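Octaprenyl-diphosphate synthase (Bacteroides thetaiotaomicron, PDB 3RMG) is probably a magnesium-dependent prenyltransferase of the FPP/GGPP synthase family, lengthening allylic diphosphates by successive condensation with isopentenyl diphosphate. Local coordinates at residues 52-57 with 312-317; 181-186 with 198-203. All blocks are in the same frame, centred on the assembly; numbering follows the deposited sequence.

Interaction 1: 52-57 with 312-317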
# COMPACT_ATOMS: atom_id res chain seq x y z
N PRO A 52 16.91 -5.58 10.37
CA PRO A 52 17.75 -4.38 10.50
C PRO A 52 19.20 -4.71 10.85
O PRO A 52 20.11 -4.10 10.30
CB PRO A 52 17.07 -3.60 11.62
CG PRO A 52 15.63 -3.94 11.44
CD PRO A 52 15.65 -5.43 11.12
N ILE A 53 19.41 -5.68 11.73
CA ILE A 53 20.79 -6.08 12.03
C ILE A 53 21.49 -6.61 10.77
O ILE A 53 22.66 -6.32 10.53
CB ILE A 53 20.86 -7.10 13.18
CG1 ILE A 53 20.63 -6.41 14.52
CG2 ILE A 53 22.20 -7.78 13.18
CD1 ILE A 53 20.24 -7.36 15.64
N LEU A 54 20.77 -7.38 9.96
CA LEU A 54 21.34 -7.85 8.71
C LEU A 54 21.73 -6.68 7.78
O LEU A 54 22.80 -6.68 7.18
CB LEU A 54 20.36 -8.78 7.99
CG LEU A 54 20.91 -9.50 6.77
CD1 LEU A 54 22.17 -10.26 7.16
CD2 LEU A 54 19.87 -10.45 6.16
N VAL A 55 20.84 -5.70 7.63
CA VAL A 55 21.11 -4.59 6.74
C VAL A 55 22.40 -3.88 7.17
O VAL A 55 23.26 -3.58 6.34
CB VAL A 55 19.96 -3.55 6.75
CG1 VAL A 55 20.36 -2.32 5.92
CG2 VAL A 55 18.65 -4.18 6.24
N LEU A 56 22.53 -3.63 8.48
CA LEU A 56 23.68 -2.93 9.01
C LEU A 56 24.96 -3.75 8.84
O LEU A 56 25.97 -3.22 8.35
CB LEU A 56 23.47 -2.54 10.48
CG LEU A 56 22.19 -1.71 10.69
CD1 LEU A 56 21.96 -1.39 12.14
CD2 LEU A 56 22.25 -0.43 9.87
N LEU A 57 24.92 -5.03 9.22
CA LEU A 57 26.14 -5.84 9.08
C LEU A 57 26.61 -5.92 7.63
O LEU A 57 27.80 -5.74 7.35
CB LEU A 57 25.99 -7.24 9.69
CG LEU A 57 25.82 -7.36 11.21
CD1 LEU A 57 25.46 -8.75 11.60
CD2 LEU A 57 27.06 -6.91 11.97
N LEU A 312 32.76 -11.89 11.32
CA LEU A 312 32.58 -12.72 12.51
C LEU A 312 31.18 -12.50 13.08
O LEU A 312 30.50 -13.44 13.51
CB LEU A 312 33.65 -12.38 13.56
CG LEU A 312 33.41 -12.83 15.01
CD1 LEU A 312 33.13 -14.31 15.08
CD2 LEU A 312 34.60 -12.49 15.91
N ALA A 313 30.74 -11.25 13.06
CA ALA A 313 29.40 -10.91 13.52
C ALA A 313 28.32 -11.63 12.70
O ALA A 313 27.36 -12.17 13.26
CB ALA A 313 29.20 -9.39 13.51
N LEU A 314 28.48 -11.65 11.38
CA LEU A 314 27.56 -12.37 10.49
C LEU A 314 27.56 -13.89 10.72
O LEU A 314 26.50 -14.52 10.73
CB LEU A 314 27.92 -12.08 9.03
CG LEU A 314 27.33 -10.76 8.54
CD1 LEU A 314 28.04 -10.28 7.31
CD2 LEU A 314 25.80 -10.92 8.31
N ARG A 315 28.74 -14.49 10.88
CA ARG A 315 28.76 -15.90 11.18
C ARG A 315 28.00 -16.19 12.48
O ARG A 315 27.24 -17.13 12.55
CB ARG A 315 30.18 -16.47 11.23
CG ARG A 315 30.88 -16.39 9.88
CD ARG A 315 32.09 -17.31 9.80
NE ARG A 315 32.99 -17.17 10.94
CZ ARG A 315 33.88 -16.19 11.10
NH1 ARG A 315 34.67 -16.18 12.16
NH2 ARG A 315 33.97 -15.21 10.20
N THR A 316 28.20 -15.35 13.50
CA THR A 316 27.49 -15.51 14.78
C THR A 316 25.99 -15.27 14.62
O THR A 316 25.17 -15.98 15.17
CB THR A 316 28.04 -14.56 15.87
OG1 THR A 316 29.47 -14.64 15.91
CG2 THR A 316 27.49 -14.93 17.24
N TYR A 317 25.62 -14.24 13.87
CA TYR A 317 24.22 -14.01 13.53
C TYR A 317 23.61 -15.30 12.95
O TYR A 317 22.54 -15.74 13.36
CB TYR A 317 24.17 -12.90 12.50
CG TYR A 317 22.80 -12.50 12.00
CD1 TYR A 317 22.13 -11.42 12.57
CD2 TYR A 317 22.21 -13.15 10.93
CE1 TYR A 317 20.88 -11.02 12.10
CE2 TYR A 317 20.96 -12.76 10.45
CZ TYR A 317 20.31 -11.70 11.04
OH TYR A 317 19.09 -11.31 10.56
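L57 meets A313 and L314 between two widely spaced, nearly antiparallel segments: the axes of 52-57 and 312-317 come no closer than 10.7 Å, at 155° to each other. Side-chain length therefore makes the contact. The closest approaches lie at its two ends, L57 on A313 and I53 on Y317, with the leucines slightly looser between them. L57 CD2 rests on A313 CB at 3.6 Å, while L57 CB lies 3.9 Å from L314 CD2, the two leucines sliding past each other in opposite directions. L314 CD2 also reaches L54 CD1, 3.9 Å away, where the two side chains meet at about a right angle. With an alanine here in place of L314, L54 and L57 would probably lose their shared methyl partner, leaving a gap between the helices. At the other end, Y317 reaches across to helix 50-62, with CG anti to the backbone N (chi1 -180°). I53 CG2 sits 3.7 Å from Y317 CE1, and the Y317 hydroxyl reaches past L54 CB to a hydrogen bond with the carbonyl of M50. The solvent side is the outer face of helix 309-323, turned from 52-57, where L312 and R315 are partly exposed and R315 forms a salt bridge with D307. Around this buried apolar seam, helix 5-10 touches I53 and T316, F178 of helix 174-188 packs on both L54 and Y317, and helix 67-90 lies against P52, V55 and L56.

Interaction 2: 181-186 with 198-203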
# COMPACT_ATOMS: atom_id res chain seq x y z
N CYS A 181 16.72 -7.12 2.01
CA CYS A 181 17.45 -6.39 3.04
C CYS A 181 18.95 -6.33 2.72
O CYS A 181 19.55 -5.25 2.74
CB CYS A 181 17.22 -7.03 4.41
SG CYS A 181 15.54 -6.68 5.04
N ALA A 182 19.55 -7.48 2.45
CA ALA A 182 20.97 -7.55 2.19
C ALA A 182 21.33 -6.79 0.90
O ALA A 182 22.25 -5.99 0.88
CB ALA A 182 21.42 -9.01 2.11
N GLU A 183 20.56 -7.02 -0.16
CA GLU A 183 20.78 -6.34 -1.45
C GLU A 183 20.74 -4.83 -1.31
O GLU A 183 21.62 -4.12 -1.80
CB GLU A 183 19.75 -6.79 -2.49
CG GLU A 183 20.10 -6.31 -3.92
CD GLU A 183 19.09 -6.76 -4.96
OE1 GLU A 183 19.36 -6.54 -6.15
OE2 GLU A 183 18.04 -7.35 -4.60
N ALA A 184 19.71 -4.34 -0.63
CA ALA A 184 19.58 -2.91 -0.34
C ALA A 184 20.76 -2.41 0.50
O ALA A 184 21.26 -1.30 0.30
CB ALA A 184 18.26 -2.63 0.38
N ALA A 185 21.21 -3.23 1.45
CA ALA A 185 22.36 -2.84 2.26
C ALA A 185 23.56 -2.51 1.37
O ALA A 185 24.20 -1.49 1.57
CB ALA A 185 22.73 -3.91 3.31
N ALA A 186 23.84 -3.36 0.39
CA ALA A 186 24.97 -3.15 -0.56
C ALA A 186 24.77 -1.96 -1.51
O ALA A 186 25.66 -1.14 -1.66
CB ALA A 186 25.25 -4.44 -1.38
N PHE A 198 26.18 -10.70 -4.63
CA PHE A 198 26.69 -11.53 -3.54
C PHE A 198 25.85 -11.34 -2.26
O PHE A 198 25.53 -12.31 -1.57
CB PHE A 198 28.15 -11.20 -3.29
CG PHE A 198 28.68 -11.63 -1.96
CD1 PHE A 198 28.29 -10.96 -0.80
CD2 PHE A 198 29.63 -12.64 -1.86
CE1 PHE A 198 28.81 -11.33 0.45
CE2 PHE A 198 30.14 -13.02 -0.62
CZ PHE A 198 29.73 -12.35 0.54
N ALA A 199 25.47 -10.10 -1.97
CA ALA A 199 24.72 -9.79 -0.75
C ALA A 199 23.31 -10.38 -0.85
O ALA A 199 22.80 -10.94 0.14
CB ALA A 199 24.64 -8.27 -0.54
N ARG A 200 22.69 -10.24 -2.02
CA ARG A 200 21.35 -10.80 -2.26
C ARG A 200 21.29 -12.30 -2.00
O ARG A 200 20.43 -12.78 -1.26
CB ARG A 200 20.85 -10.48 -3.68
CG ARG A 200 19.33 -10.76 -3.90
CD ARG A 200 19.03 -11.25 -5.32
NE ARG A 200 19.63 -12.58 -5.54
CZ ARG A 200 19.03 -13.73 -5.23
NH1 ARG A 200 17.80 -13.73 -4.72
NH2 ARG A 200 19.66 -14.88 -5.43
N LEU A 201 22.19 -13.06 -2.61
CA LEU A 201 22.26 -14.50 -2.36
C LEU A 201 22.47 -14.84 -0.87
O LEU A 201 21.78 -15.68 -0.30
CB LEU A 201 23.38 -15.11 -3.18
CG LEU A 201 23.45 -16.62 -3.24
CD1 LEU A 201 22.09 -17.18 -3.64
CD2 LEU A 201 24.56 -17.06 -4.21
N LEU A 202 23.45 -14.19 -0.26
CA LEU A 202 23.63 -14.28 1.19
C LEU A 202 22.30 -14.11 1.94
O LEU A 202 21.92 -14.96 2.74
CB LEU A 202 24.59 -13.20 1.67
CG LEU A 202 24.89 -13.29 3.16
CD1 LEU A 202 25.46 -14.68 3.49
CD2 LEU A 202 25.85 -12.18 3.57
N GLY A 203 21.60 -13.01 1.69
CA GLY A 203 20.38 -12.74 2.44
C GLY A 203 19.34 -13.80 2.14
O GLY A 203 18.54 -14.18 3.00
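An antiparallel helical hairpin within the all-helical isoprenoid synthase fold brings helix 174-188 against helix 193-217, and small residues let the pair come close. The segment axes approach to 7.2 Å, with 155° between their directions. A182 and A199 interlock at the centre: A182 CB presses on the backbone carbonyl of A199, only 3.1 Å from its O, and A199 CB in turn lies 3.6 Å from A182 O. Each methyl thus packs on the other helix's main chain. Next to them, G203 offers its bare CA to A182 CB at 3.9 Å; a CB on the glycine would point at this methyl and clash with it, so its absence permits the close approach. A186 CB extends the apolar strip by touching A199 CB at 4.0 Å. Toward the partly exposed margin, E183 and R200 run side by side and point the same way, CG lying anti to the backbone nitrogen in both. They touch through their aliphatic parts, CB to CB. Their charged ends do not meet: the guanidinium plane is turned 86° from the carboxylate, and R200 bends at chi2 and chi3 to carry NH1 to a salt bridge with E204, one turn further along its helix. What E183 OE2 touches on R200 is a methylene carbon, CG, at 3.7 Å.

In the fold
Interactions 1 and 2 lie on the same side of the chain's centre, their own centres 11 Å apart. In sequence, both segments of interaction 2 fall between 52-57 and 312-317: interaction 2 closes a short local hairpin, whereas interaction 1 joins segments 255 residues apart at their closest ends, bringing the C-terminal helix 309-323 back onto helix 50-62. The two join directly where V55, on the far face of helix 50-62, packs on C181 and A185 of helix 174-188. Helix 50-62 thus packs against both the C-terminal helix and helix 174-188 of the hairpin, tying the late part of the chain to the early part of the prenyltransferase fold.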